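Local coordinates for malonyl CoA-acyl carrier protein transacylase (Burkholderia pseudomallei, PDB 3G87), which probably catalyses transfer of the malonyl group from malonyl-CoA to the holo-acyl carrier protein, releasing free CoA, at residues His91-Phe96 with Lys112-Arg117; Gly127-Ile132 with Gly193-Lys198; Ser225-Arg230 with Ala242-Ser247. All blocks are in the same frame, centred on the assembly; numbering follows the deposited sequence.

Contact 1 of 3, residues His91-Phe96 with Lys112-Arg117; sequences HSLGEF and KLVARR
Arg117 reaches across to Ser92 with its NH2, which donates to Ser92 OG at 3.0 Å. The bond is nearly straight (N-H...O 171°) and lies in the plane of the guanidinium, while the backbone oxygen Ser92 O sits over one face of that group. The reach depends on an arginine with CG anti to the backbone N (chi1 179°) and a chain extended from there to NE. On its way the chain passes obliquely by Phe96, with Arg117 CD 3.5 Å from Phe96 CE2; ring and guanidinium planes are 63° apart, so the two groups do not stack. One turn earlier in the helix, Val114 sets its CG2 over one face of the Phe96 ring, 4.1 Å from the centroid, in a CH-pi contact; Val114 CG2 is also 3.8 Å from Leu93 CD2. Leu113 CB approaches Phe96 CE1 obliquely at 3.9 Å. Branched and aromatic residues suit these buried places because they fill space without adding polar atoms.

Ser92 has a positive phi, the strained backbone expected at a nucleophile elbow, and the GxSxG sequence Gly90-Ser92-Gly94 fits that motif. His196 NE2 also bonds to Ser92 OG, consistent with the serine-histidine pair of acyltransferases. In related malonyl transferases the equivalent arginine pairs with the malonyl carboxylate. Gln244 OE1 gives the guanidinium a second, weak partner. Around this, helix 59-81 packs Leu66 and Tyr67 against Leu93, Phe96 and Val114, helix 201-211 brings Phe207 against Phe96 and Arg117, and the elbow follows strand 87-90 of the parallel sheet.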
ATOM      1  N   HIS A  91      -1.592   1.120   2.546  1.00 17.60           N
ATOM      2  CA  HIS A  91      -1.337   1.554   1.184  1.00 18.07           C
ATOM      3  C   HIS A  91      -0.926   0.399   0.280  1.00 18.13           C
ATOM      4  O   HIS A  91       0.226  -0.079   0.298  1.00 19.14           O
ATOM      5  CB  HIS A  91      -0.296   2.678   1.174  1.00 19.32           C
ATOM      6  CG  HIS A  91      -0.286   3.484  -0.087  1.00 18.50           C
ATOM      7  ND1 HIS A  91       0.058   2.944  -1.312  1.00 16.76           N
ATOM      8  CD2 HIS A  91      -0.578   4.786  -0.315  1.00 18.65           C
ATOM      9  CE1 HIS A  91      -0.007   3.887  -2.236  1.00 17.83           C
ATOM     10  NE2 HIS A  91      -0.413   5.009  -1.666  1.00 16.00           N
ATOM     11  N   SER A  92      -1.905  -0.071  -0.484  1.00 17.82           N
ATOM     12  CA  SER A  92      -1.790  -1.201  -1.389  1.00 16.19           C
ATOM     13  C   SER A  92      -1.382  -2.456  -0.590  1.00 16.77           C
ATOM     14  O   SER A  92      -2.239  -3.053   0.058  1.00 16.07           O
ATOM     15  CB  SER A  92      -0.887  -0.824  -2.551  1.00 15.66           C
ATOM     16  OG  SER A  92      -0.611  -1.965  -3.329  1.00 18.04           O
ATOM     17  N   LEU A  93      -0.114  -2.836  -0.555  1.00 15.74           N
ATOM     18  CA  LEU A  93       0.339  -3.863   0.342  1.00 15.95           C
ATOM     19  C   LEU A  93      -0.105  -3.662   1.781  1.00 16.64           C
ATOM     20  O   LEU A  93      -0.613  -4.532   2.356  1.00 18.14           O
ATOM     21  CB  LEU A  93       1.842  -4.105   0.277  1.00 14.46           C
ATOM     22  CG  LEU A  93       2.454  -5.222   1.115  1.00 15.75           C
ATOM     23  CD1 LEU A  93       2.607  -4.969   2.563  1.00 11.40           C
ATOM     24  CD2 LEU A  93       1.877  -6.555   0.864  1.00 13.66           C
ATOM     25  N   GLY A  94       0.115  -2.491   2.324  1.00 16.70           N
ATOM     26  CA  GLY A  94      -0.318  -2.130   3.640  1.00 16.48           C
ATOM     27  C   GLY A  94      -1.738  -2.378   4.038  1.00 16.22           C
ATOM     28  O   GLY A  94      -2.018  -2.450   5.151  1.00 17.05           O
ATOM     29  N   GLU A  95      -2.610  -2.543   3.093  1.00 16.50           N
ATOM     30  CA  GLU A  95      -3.974  -2.887   3.355  1.00 16.75           C
ATOM     31  C   GLU A  95      -4.111  -4.278   3.993  1.00 17.34           C
ATOM     32  O   GLU A  95      -4.940  -4.502   4.808  1.00 17.80           O
ATOM     33  CB  GLU A  95      -4.795  -2.705   2.085  1.00 16.99           C
ATOM     34  CG  GLU A  95      -6.220  -3.033   2.141  1.00 19.68           C
ATOM     35  CD  GLU A  95      -7.053  -2.292   1.141  1.00 21.30           C
ATOM     36  OE1 GLU A  95      -7.709  -2.891   0.333  1.00 21.60           O
ATOM     37  OE2 GLU A  95      -7.088  -1.110   1.172  1.00 22.60           O
ATOM     38  N   PHE A  96      -3.224  -5.170   3.622  1.00 16.98           N
ATOM     39  CA  PHE A  96      -3.136  -6.450   4.219  1.00 15.99           C
ATOM     40  C   PHE A  96      -2.835  -6.418   5.681  1.00 16.00           C
ATOM     41  O   PHE A  96      -3.410  -7.131   6.388  1.00 16.13           O
ATOM     42  CB  PHE A  96      -2.154  -7.310   3.484  1.00 16.45           C
ATOM     43  CG  PHE A  96      -2.670  -7.806   2.217  1.00 19.19           C
ATOM     44  CD1 PHE A  96      -3.362  -8.966   2.148  1.00 17.68           C
ATOM     45  CD2 PHE A  96      -2.504  -7.086   1.081  1.00 20.69           C
ATOM     46  CE1 PHE A  96      -3.843  -9.367   0.993  1.00 20.33           C
ATOM     47  CE2 PHE A  96      -2.981  -7.511  -0.045  1.00 23.24           C
ATOM     48  CZ  PHE A  96      -3.654  -8.648  -0.105  1.00 20.28           C
ATOM     49  N   LYS A 112       0.376 -15.683   3.551  1.00 20.45           N
ATOM     50  CA  LYS A 112       0.016 -16.502   2.410  1.00 20.75           C
ATOM     51  C   LYS A 112      -0.694 -15.725   1.297  1.00 20.39           C
ATOM     52  O   LYS A 112      -0.378 -15.916   0.097  1.00 20.87           O
ATOM     53  CB  LYS A 112      -0.847 -17.683   2.849  1.00 22.00           C
ATOM     54  CG  LYS A 112      -0.076 -18.819   3.477  1.00 22.92           C
ATOM     55  CD  LYS A 112      -1.055 -19.583   4.321  1.00 26.96           C
ATOM     56  CE  LYS A 112      -0.699 -21.037   4.402  1.00 32.35           C
ATOM     57  NZ  LYS A 112      -1.105 -21.639   5.721  1.00 34.54           N
ATOM     58  N   LEU A 113      -1.638 -14.852   1.654  1.00 18.41           N
ATOM     59  CA  LEU A 113      -2.262 -14.053   0.612  1.00 17.44           C
ATOM     60  C   LEU A 113      -1.254 -13.142  -0.109  1.00 17.30           C
ATOM     61  O   LEU A 113      -1.344 -12.996  -1.335  1.00 17.66           O
ATOM     62  CB  LEU A 113      -3.430 -13.238   1.144  1.00 17.03           C
ATOM     63  CG  LEU A 113      -4.624 -13.954   1.794  1.00 19.51           C
ATOM     64  CD1 LEU A 113      -5.494 -12.861   2.438  1.00 23.70           C
ATOM     65  CD2 LEU A 113      -5.501 -14.862   0.827  1.00 16.79           C
ATOM     66  N   VAL A 114      -0.330 -12.569   0.646  1.00 16.27           N
ATOM     67  CA  VAL A 114       0.669 -11.639   0.167  1.00 16.57           C
ATOM     68  C   VAL A 114       1.674 -12.247  -0.813  1.00 17.34           C
ATOM     69  O   VAL A 114       1.953 -11.689  -1.804  1.00 17.25           O
ATOM     70  CB  VAL A 114       1.360 -10.898   1.317  1.00 17.31           C
ATOM     71  CG1 VAL A 114       2.571 -10.274   0.892  1.00 17.40           C
ATOM     72  CG2 VAL A 114       0.485  -9.891   1.933  1.00 15.17           C
ATOM     73  N   ALA A 115       2.170 -13.422  -0.482  1.00 17.42           N
ATOM     74  CA  ALA A 115       3.005 -14.192  -1.343  1.00 17.47           C
ATOM     75  C   ALA A 115       2.355 -14.521  -2.682  1.00 17.14           C
ATOM     76  O   ALA A 115       2.974 -14.419  -3.651  1.00 18.35           O
ATOM     77  CB  ALA A 115       3.502 -15.389  -0.667  1.00 16.80           C
ATOM     78  N   ARG A 116       1.096 -14.864  -2.717  1.00 16.60           N
ATOM     79  CA  ARG A 116       0.425 -15.072  -3.985  1.00 17.07           C
ATOM     80  C   ARG A 116       0.248 -13.771  -4.742  1.00 17.34           C
ATOM     81  O   ARG A 116       0.490 -13.726  -5.895  1.00 17.95           O
ATOM     82  CB  ARG A 116      -0.895 -15.834  -3.827  1.00 14.95           C
ATOM     83  CG  ARG A 116      -1.657 -16.137  -5.089  1.00 15.59           C
ATOM     84  CD  ARG A 116      -1.539 -17.525  -5.550  1.00 16.95           C
ATOM     85  NE  ARG A 116      -0.175 -17.992  -5.492  1.00 18.64           N
ATOM     86  CZ  ARG A 116       0.685 -18.122  -6.497  1.00 22.25           C
ATOM     87  NH1 ARG A 116       1.879 -18.557  -6.258  1.00 15.87           N
ATOM     88  NH2 ARG A 116       0.384 -17.888  -7.720  1.00 24.51           N
ATOM     89  N   ARG A 117      -0.148 -12.720  -4.060  1.00 17.49           N
ATOM     90  CA  ARG A 117      -0.274 -11.410  -4.651  1.00 17.99           C
ATOM     91  C   ARG A 117       1.031 -10.920  -5.263  1.00 18.20           C
ATOM     92  O   ARG A 117       1.061 -10.448  -6.336  1.00 17.04           O
ATOM     93  CB  ARG A 117      -0.817 -10.410  -3.638  1.00 17.78           C
ATOM     94  CG  ARG A 117      -0.962  -9.018  -4.153  1.00 19.91           C
ATOM     95  CD  ARG A 117      -1.228  -8.079  -3.066  1.00 23.12           C
ATOM     96  NE  ARG A 117      -1.876  -6.852  -3.451  1.00 23.07           N
ATOM     97  CZ  ARG A 117      -1.300  -5.671  -3.420  1.00 20.58           C
ATOM     98  NH1 ARG A 117      -0.046  -5.575  -3.105  1.00 15.93           N
ATOM     99  NH2 ARG A 117      -1.967  -4.619  -3.729  1.00 14.48           N
TER

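Contact 2 of 3, residues Gly127-Ile132 with Gly193-Lys198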
ATOM      1  N   GLY A 127       5.422  -3.142 -18.052  1.00 25.82           N
ATOM      2  CA  GLY A 127       4.831  -1.928 -17.492  1.00 22.84           C
ATOM      3  C   GLY A 127       5.814  -1.152 -16.640  1.00 22.68           C
ATOM      4  O   GLY A 127       6.959  -1.608 -16.393  1.00 23.75           O
ATOM      5  N   ALA A 128       5.371   0.016 -16.183  1.00 20.92           N
ATOM      6  CA  ALA A 128       6.140   0.884 -15.351  1.00 19.12           C
ATOM      7  C   ALA A 128       5.220   1.867 -14.583  1.00 19.75           C
ATOM      8  O   ALA A 128       3.993   1.963 -14.858  1.00 18.86           O
ATOM      9  CB  ALA A 128       7.087   1.636 -16.198  1.00 18.86           C
ATOM     10  N   MET A 129       5.837   2.627 -13.662  1.00 19.05           N
ATOM     11  CA  MET A 129       5.160   3.657 -12.866  1.00 19.13           C
ATOM     12  C   MET A 129       6.116   4.821 -12.585  1.00 18.91           C
ATOM     13  O   MET A 129       7.335   4.639 -12.592  1.00 19.99           O
ATOM     14  CB  MET A 129       4.691   3.074 -11.526  1.00 19.43           C
ATOM     15  CG  MET A 129       3.872   1.758 -11.616  1.00 19.06           C
ATOM     16  SD  MET A 129       3.566   1.059  -9.976  1.00 20.05           S
ATOM     17  CE  MET A 129       2.272   2.116  -9.315  1.00 18.35           C
ATOM     18  N   ALA A 130       5.563   5.993 -12.311  1.00 18.48           N
ATOM     19  CA  ALA A 130       6.321   7.183 -12.039  1.00 19.00           C
ATOM     20  C   ALA A 130       5.472   8.066 -11.188  1.00 19.99           C
ATOM     21  O   ALA A 130       4.275   8.142 -11.358  1.00 21.23           O
ATOM     22  CB  ALA A 130       6.687   7.879 -13.302  1.00 19.16           C
ATOM     23  N   ALA A 131       6.091   8.723 -10.231  1.00 21.33           N
ATOM     24  CA  ALA A 131       5.373   9.555  -9.331  1.00 22.60           C
ATOM     25  C   ALA A 131       5.512  10.956  -9.876  1.00 24.60           C
ATOM     26  O   ALA A 131       6.627  11.359 -10.319  1.00 24.85           O
ATOM     27  CB  ALA A 131       5.978   9.462  -7.932  1.00 22.85           C
ATOM     28  N   ILE A 132       4.405  11.690  -9.858  1.00 25.61           N
ATOM     29  CA  ILE A 132       4.381  13.055 -10.380  1.00 27.09           C
ATOM     30  C   ILE A 132       4.121  13.993  -9.230  1.00 29.07           C
ATOM     31  O   ILE A 132       3.242  13.745  -8.405  1.00 31.04           O
ATOM     32  CB  ILE A 132       3.291  13.253 -11.454  1.00 26.57           C
ATOM     33  CG1 ILE A 132       3.270  12.109 -12.490  1.00 24.74           C
ATOM     34  CG2 ILE A 132       3.390  14.628 -12.112  1.00 25.73           C
ATOM     35  CD1 ILE A 132       4.575  11.777 -13.102  1.00 24.46           C
ATOM     36  N   GLY A 193       6.009  -3.689 -13.728  1.00 33.36           N
ATOM     37  CA  GLY A 193       4.560  -3.695 -13.840  1.00 31.39           C
ATOM     38  C   GLY A 193       3.903  -2.327 -13.700  1.00 29.47           C
ATOM     39  O   GLY A 193       4.325  -1.462 -12.945  1.00 28.13           O
ATOM     40  N   ALA A 194       2.840  -2.174 -14.460  1.00 28.74           N
ATOM     41  CA  ALA A 194       1.983  -1.016 -14.416  1.00 26.61           C
ATOM     42  C   ALA A 194       0.970  -1.400 -13.352  1.00 25.44           C
ATOM     43  O   ALA A 194      -0.099  -1.923 -13.692  1.00 25.23           O
ATOM     44  CB  ALA A 194       1.309  -0.888 -15.753  1.00 26.21           C
ATOM     45  N   PHE A 195       1.315  -1.167 -12.083  1.00 23.45           N
ATOM     46  CA  PHE A 195       0.501  -1.634 -10.973  1.00 22.80           C
ATOM     47  C   PHE A 195      -0.679  -0.716 -10.826  1.00 22.67           C
ATOM     48  O   PHE A 195      -0.583   0.474 -11.130  1.00 20.12           O
ATOM     49  CB  PHE A 195       1.297  -1.693  -9.660  1.00 22.36           C
ATOM     50  CG  PHE A 195       2.421  -2.744  -9.656  1.00 22.66           C
ATOM     51  CD1 PHE A 195       2.386  -3.850 -10.546  1.00 20.15           C
ATOM     52  CD2 PHE A 195       3.504  -2.638  -8.751  1.00 20.59           C
ATOM     53  CE1 PHE A 195       3.416  -4.824 -10.562  1.00 20.15           C
ATOM     54  CE2 PHE A 195       4.549  -3.610  -8.775  1.00 20.36           C
ATOM     55  CZ  PHE A 195       4.488  -4.701  -9.661  1.00 20.15           C
ATOM     56  N   HIS A 196      -1.771  -1.283 -10.389  1.00 22.77           N
ATOM     57  CA  HIS A 196      -2.989  -0.557 -10.099  1.00 22.48           C
ATOM     58  C   HIS A 196      -3.544   0.101 -11.338  1.00 23.60           C
ATOM     59  O   HIS A 196      -3.898   1.246 -11.309  1.00 22.78           O
ATOM     60  CB  HIS A 196      -2.785   0.428  -8.927  1.00 22.41           C
ATOM     61  CG  HIS A 196      -2.607  -0.252  -7.604  1.00 21.67           C
ATOM     62  ND1 HIS A 196      -3.620  -0.903  -6.961  1.00 20.75           N
ATOM     63  CD2 HIS A 196      -1.518  -0.431  -6.840  1.00 20.27           C
ATOM     64  CE1 HIS A 196      -3.177  -1.441  -5.854  1.00 20.90           C
ATOM     65  NE2 HIS A 196      -1.901  -1.178  -5.766  1.00 23.15           N
ATOM     66  N   SER A 197      -3.544  -0.664 -12.427  1.00 23.24           N
ATOM     67  CA  SER A 197      -4.080  -0.277 -13.738  1.00 23.88           C
ATOM     68  C   SER A 197      -4.700  -1.534 -14.362  1.00 23.83           C
ATOM     69  O   SER A 197      -4.666  -2.614 -13.768  1.00 22.48           O
ATOM     70  CB  SER A 197      -2.981   0.247 -14.677  1.00 23.24           C
ATOM     71  OG  SER A 197      -2.219  -0.840 -15.248  1.00 24.13           O
ATOM     72  N   LYS A 198      -5.241  -1.373 -15.563  1.00 24.88           N
ATOM     73  CA  LYS A 198      -5.870  -2.475 -16.317  1.00 26.34           C
ATOM     74  C   LYS A 198      -4.923  -3.617 -16.692  1.00 25.88           C
ATOM     75  O   LYS A 198      -5.389  -4.681 -17.043  1.00 26.74           O
ATOM     76  CB  LYS A 198      -6.489  -1.948 -17.616  1.00 27.13           C
ATOM     77  CG  LYS A 198      -5.471  -1.295 -18.597  1.00 28.69           C
ATOM     78  CD  LYS A 198      -6.172  -0.857 -19.911  1.00 34.43           C
ATOM     79  CE  LYS A 198      -5.306   0.194 -20.632  1.00 37.58           C
ATOM     80  NZ  LYS A 198      -5.905   0.667 -21.935  1.00 40.46           N
TER
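Gly127 and Gly193 bring the two backbones together with their CA atoms 4.1 Å apart, at the start of strand 127-133, where the chain that follows strand 185-188 turns away from it. This is the antiparallel sheet of the small, ferredoxin-like subdomain of the acyltransferase fold. Earlier in that chain Leu189 and Ser192 still bond to the backbone of the strand, but by Gly193 the segments have drifted out of ladder geometry, and Gly193 N stands 3.5 Å from Gly127 O. Two glycines suit so close a meeting: Gly127 CA packs onto the peptide nitrogen of Ala194, and bare Gly193 gives the Phe195 ring its place close to the backbone.

Met129 carries the side-chain part. Its CG is anti to its own carbonyl carbon (chi1 -51°), which sends the chain toward the loop, where CG lies 3.5 Å from Gly193 O. SD then comes within 3.6 Å of Phe195 CB and 4.8 Å of the ring centroid, an oblique Met-aromatic contact, and the bend at chi3 brings CE back to 3.9 Å from Phe195 CB. A flexible, polarisable thioether fits this irregular surface well. Phe195 also rests on Met121 of helix 107-123, and its O accepts a bond from Ser166 OG of strand 162-168.

After Phe195, His196 takes a left-handed backbone conformation. Ala194 is the centre of an inverse gamma turn, and its carbonyl is held from further along the loop: Ser197 OG donates to Ala194 O at 2.8 Å, from 44° above the carbonyl plane.

Contact 3 of 3, residues Ser225-Arg230 with Ala242-Ser247; sequences SNVSAR and AQQIAS
Asn226 meets Gln244 across the contact, its CB 4.0 Å from Gln244 CG, with the two amide planes only 22° apart. Just before it, Ser225 starts the segment by donating from its N to Arg230 O, the bond that closes the loop. The main bonds of both amides, however, go to a third party. Asn226 OD1 accepts from Ser92 N and ND2 donates to Gly90 O, while Gln244 NE2 donates to Ser92 O. Gln244 gets there with CG anti to its backbone N (chi1 -157°) and a bend at chi2. Residues with both a donor and an acceptor at their tips are well suited to such work. The backbone N of Asn226 is gripped in turn by Glu95 OE2.

Val227 follows as the apolar partner. Its branched side chain points at residues 243-247: CG2 lies against the backbone of Gln243 and Gln244, modelled too close there for its exact place to be trusted, and CG1 stands 4.1 Å from Ser247 OG.

The segment then turns back on itself. Ser228 OG accepts from Arg230 N at 3.0 Å in an ST turn, a job for which a short hydroxyl side chain is apt. Ala229, in a left-handed conformation, bonds through its N to Ser225 O at 2.8 Å. The Arg230 guanidinium folds over to bond with Ala229 O from above the carbonyl plane.

The chemistry thus divides into an apolar valine turned toward the second segment and two amides, their planes only slightly turned against each other, that grip the backbone N and O of Ser92, an arrangement consistent with fixing the strained elbow in place.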
ATOM      1  N   SER A 225     -10.955   1.122   2.682  1.00 14.81           N
ATOM      2  CA  SER A 225     -10.517   0.378   1.552  1.00 14.15           C
ATOM      3  C   SER A 225      -9.904   1.304   0.515  1.00 14.41           C
ATOM      4  O   SER A 225     -10.458   2.353   0.220  1.00 14.78           O
ATOM      5  CB  SER A 225     -11.716  -0.386   0.992  1.00 13.51           C
ATOM      6  OG  SER A 225     -11.656  -0.494  -0.419  1.00 14.24           O
ATOM      7  N   ASN A 226      -8.811   0.888  -0.079  1.00 14.77           N
ATOM      8  CA  ASN A 226      -8.117   1.614  -1.115  1.00 15.18           C
ATOM      9  C   ASN A 226      -8.953   1.849  -2.356  1.00 15.50           C
ATOM     10  O   ASN A 226      -8.780   2.812  -3.018  1.00 13.67           O
ATOM     11  CB  ASN A 226      -6.850   0.887  -1.561  1.00 14.87           C
ATOM     12  CG  ASN A 226      -5.641   1.084  -0.665  1.00 16.80           C
ATOM     13  OD1 ASN A 226      -4.689   0.414  -0.856  1.00 17.27           O
ATOM     14  ND2 ASN A 226      -5.685   1.960   0.267  1.00 10.88           N
ATOM     15  N   VAL A 227      -9.836   0.909  -2.650  1.00 17.44           N
ATOM     16  CA  VAL A 227     -10.643   0.942  -3.902  1.00 17.49           C
ATOM     17  C   VAL A 227     -11.712   2.008  -3.801  1.00 19.22           C
ATOM     18  O   VAL A 227     -11.889   2.777  -4.754  1.00 19.73           O
ATOM     19  CB  VAL A 227     -11.266  -0.440  -4.218  1.00 18.07           C
ATOM     20  CG1 VAL A 227     -12.191  -0.425  -5.452  1.00 15.16           C
ATOM     21  CG2 VAL A 227     -10.126  -1.468  -4.438  1.00 17.29           C
ATOM     22  N   SER A 228     -12.408   2.051  -2.650  1.00 19.48           N
ATOM     23  CA  SER A 228     -13.552   2.924  -2.429  1.00 20.14           C
ATOM     24  C   SER A 228     -13.312   4.166  -1.571  1.00 19.52           C
ATOM     25  O   SER A 228     -14.178   5.041  -1.469  1.00 19.18           O
ATOM     26  CB  SER A 228     -14.652   2.112  -1.753  1.00 20.74           C
ATOM     27  OG  SER A 228     -14.230   1.788  -0.431  1.00 24.19           O
ATOM     28  N   ALA A 229     -12.172   4.224  -0.905  1.00 19.20           N
ATOM     29  CA  ALA A 229     -11.929   5.278   0.035  1.00 18.89           C
ATOM     30  C   ALA A 229     -13.003   5.274   1.137  1.00 19.05           C
ATOM     31  O   ALA A 229     -13.282   6.304   1.769  1.00 18.33           O
ATOM     32  CB  ALA A 229     -11.879   6.622  -0.699  1.00 19.32           C
ATOM     33  N   ARG A 230     -13.585   4.101   1.397  1.00 18.63           N
ATOM     34  CA  ARG A 230     -14.619   3.988   2.424  1.00 18.26           C
ATOM     35  C   ARG A 230     -14.406   2.681   3.212  1.00 18.87           C
ATOM     36  O   ARG A 230     -13.687   1.811   2.746  1.00 19.07           O
ATOM     37  CB  ARG A 230     -16.018   4.014   1.778  1.00 18.94           C
ATOM     38  CG  ARG A 230     -16.466   5.348   1.125  1.00 19.40           C
ATOM     39  CD  ARG A 230     -16.617   6.430   2.169  1.00 23.90           C
ATOM     40  NE  ARG A 230     -17.114   7.708   1.651  1.00 26.10           N
ATOM     41  CZ  ARG A 230     -16.366   8.656   1.085  1.00 29.12           C
ATOM     42  NH1 ARG A 230     -15.044   8.518   0.897  1.00 27.35           N
ATOM     43  NH2 ARG A 230     -16.957   9.763   0.669  1.00 32.44           N
ATOM     44  N   ALA A 242      -9.627  -7.968  -3.731  1.00 36.63           N
ATOM     45  CA  ALA A 242      -9.281  -8.379  -5.074  1.00 37.07           C
ATOM     46  C   ALA A 242      -9.363  -7.215  -6.027  1.00 37.21           C
ATOM     47  O   ALA A 242      -8.493  -6.975  -6.788  1.00 38.65           O
ATOM     48  CB  ALA A 242     -10.141  -9.407  -5.500  1.00 37.06           C
ATOM     49  N   GLN A 243     -10.430  -6.481  -5.992  1.00 36.09           N
ATOM     50  CA  GLN A 243     -10.553  -5.334  -6.834  1.00 35.16           C
ATOM     51  C   GLN A 243      -9.410  -4.330  -6.665  1.00 32.74           C
ATOM     52  O   GLN A 243      -9.052  -3.657  -7.574  1.00 32.34           O
ATOM     53  CB  GLN A 243     -11.920  -4.730  -6.604  1.00 35.68           C
ATOM     54  CG  GLN A 243     -12.631  -4.344  -7.852  1.00 41.51           C
ATOM     55  CD  GLN A 243     -12.924  -5.460  -8.813  1.00 47.37           C
ATOM     56  OE1 GLN A 243     -13.356  -6.544  -8.439  1.00 50.54           O
ATOM     57  NE2 GLN A 243     -12.742  -5.180 -10.077  1.00 47.52           N
ATOM     58  N   GLN A 244      -8.832  -4.302  -5.486  1.00 30.80           N
ATOM     59  CA  GLN A 244      -7.728  -3.418  -5.138  1.00 29.45           C
ATOM     60  C   GLN A 244      -6.586  -3.389  -6.164  1.00 28.43           C
ATOM     61  O   GLN A 244      -6.095  -2.368  -6.499  1.00 27.31           O
ATOM     62  CB  GLN A 244      -7.222  -3.806  -3.740  1.00 29.10           C
ATOM     63  CG  GLN A 244      -6.491  -2.783  -2.978  1.00 29.87           C
ATOM     64  CD  GLN A 244      -5.131  -3.248  -2.546  1.00 30.12           C
ATOM     65  OE1 GLN A 244      -4.426  -3.816  -3.293  1.00 31.51           O
ATOM     66  NE2 GLN A 244      -4.785  -3.005  -1.347  1.00 30.57           N
ATOM     67  N   ILE A 245      -6.218  -4.557  -6.666  1.00 26.18           N
ATOM     68  CA  ILE A 245      -5.099  -4.772  -7.548  1.00 24.06           C
ATOM     69  C   ILE A 245      -5.126  -4.051  -8.887  1.00 23.61           C
ATOM     70  O   ILE A 245      -4.133  -3.590  -9.332  1.00 21.97           O
ATOM     71  CB  ILE A 245      -4.880  -6.302  -7.756  1.00 23.83           C
ATOM     72  CG1 ILE A 245      -4.116  -6.905  -6.617  1.00 23.28           C
ATOM     73  CG2 ILE A 245      -4.197  -6.601  -9.020  1.00 21.51           C
ATOM     74  CD1 ILE A 245      -4.397  -8.294  -6.418  1.00 26.49           C
ATOM     75  N   ALA A 246      -6.274  -3.984  -9.524  1.00 23.58           N
ATOM     76  CA  ALA A 246      -6.370  -3.315 -10.792  1.00 23.84           C
ATOM     77  C   ALA A 246      -6.974  -1.903 -10.753  1.00 24.23           C
ATOM     78  O   ALA A 246      -7.183  -1.305 -11.762  1.00 23.88           O
ATOM     79  CB  ALA A 246      -7.079  -4.176 -11.783  1.00 23.82           C
ATOM     80  N   SER A 247      -7.212  -1.400  -9.556  1.00 23.82           N
ATOM     81  CA  SER A 247      -7.875  -0.145  -9.332  1.00 22.91           C
ATOM     82  C   SER A 247      -6.909   0.876  -8.780  1.00 22.00           C
ATOM     83  O   SER A 247      -5.986   0.517  -8.170  1.00 22.61           O
ATOM     84  CB  SER A 247      -8.996  -0.358  -8.348  1.00 23.61           C
ATOM     85  OG  SER A 247     -10.116  -0.849  -8.980  1.00 26.87           O
TER

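From the N terminus, contact 1 closes first, folding helix 107-123 back on the turn between strand 87-90 and helix 94-101. Contact 2 opens on the strand just after that helix and closes a far longer loop, which holds the rest of the antiparallel sheet. Contact 3 closes a short loop around helix 237-243, following the end strand 223-224 of the parallel sheet. The three run in series along the chain; none nests in or crosses another. In space they converge: His196 of contact 2 meets contact 1 through NE2 and contact 3 through ND1, near Ser247 O, so the small antiparallel subdomain is tied to the parallel-sheet core at the probable active site.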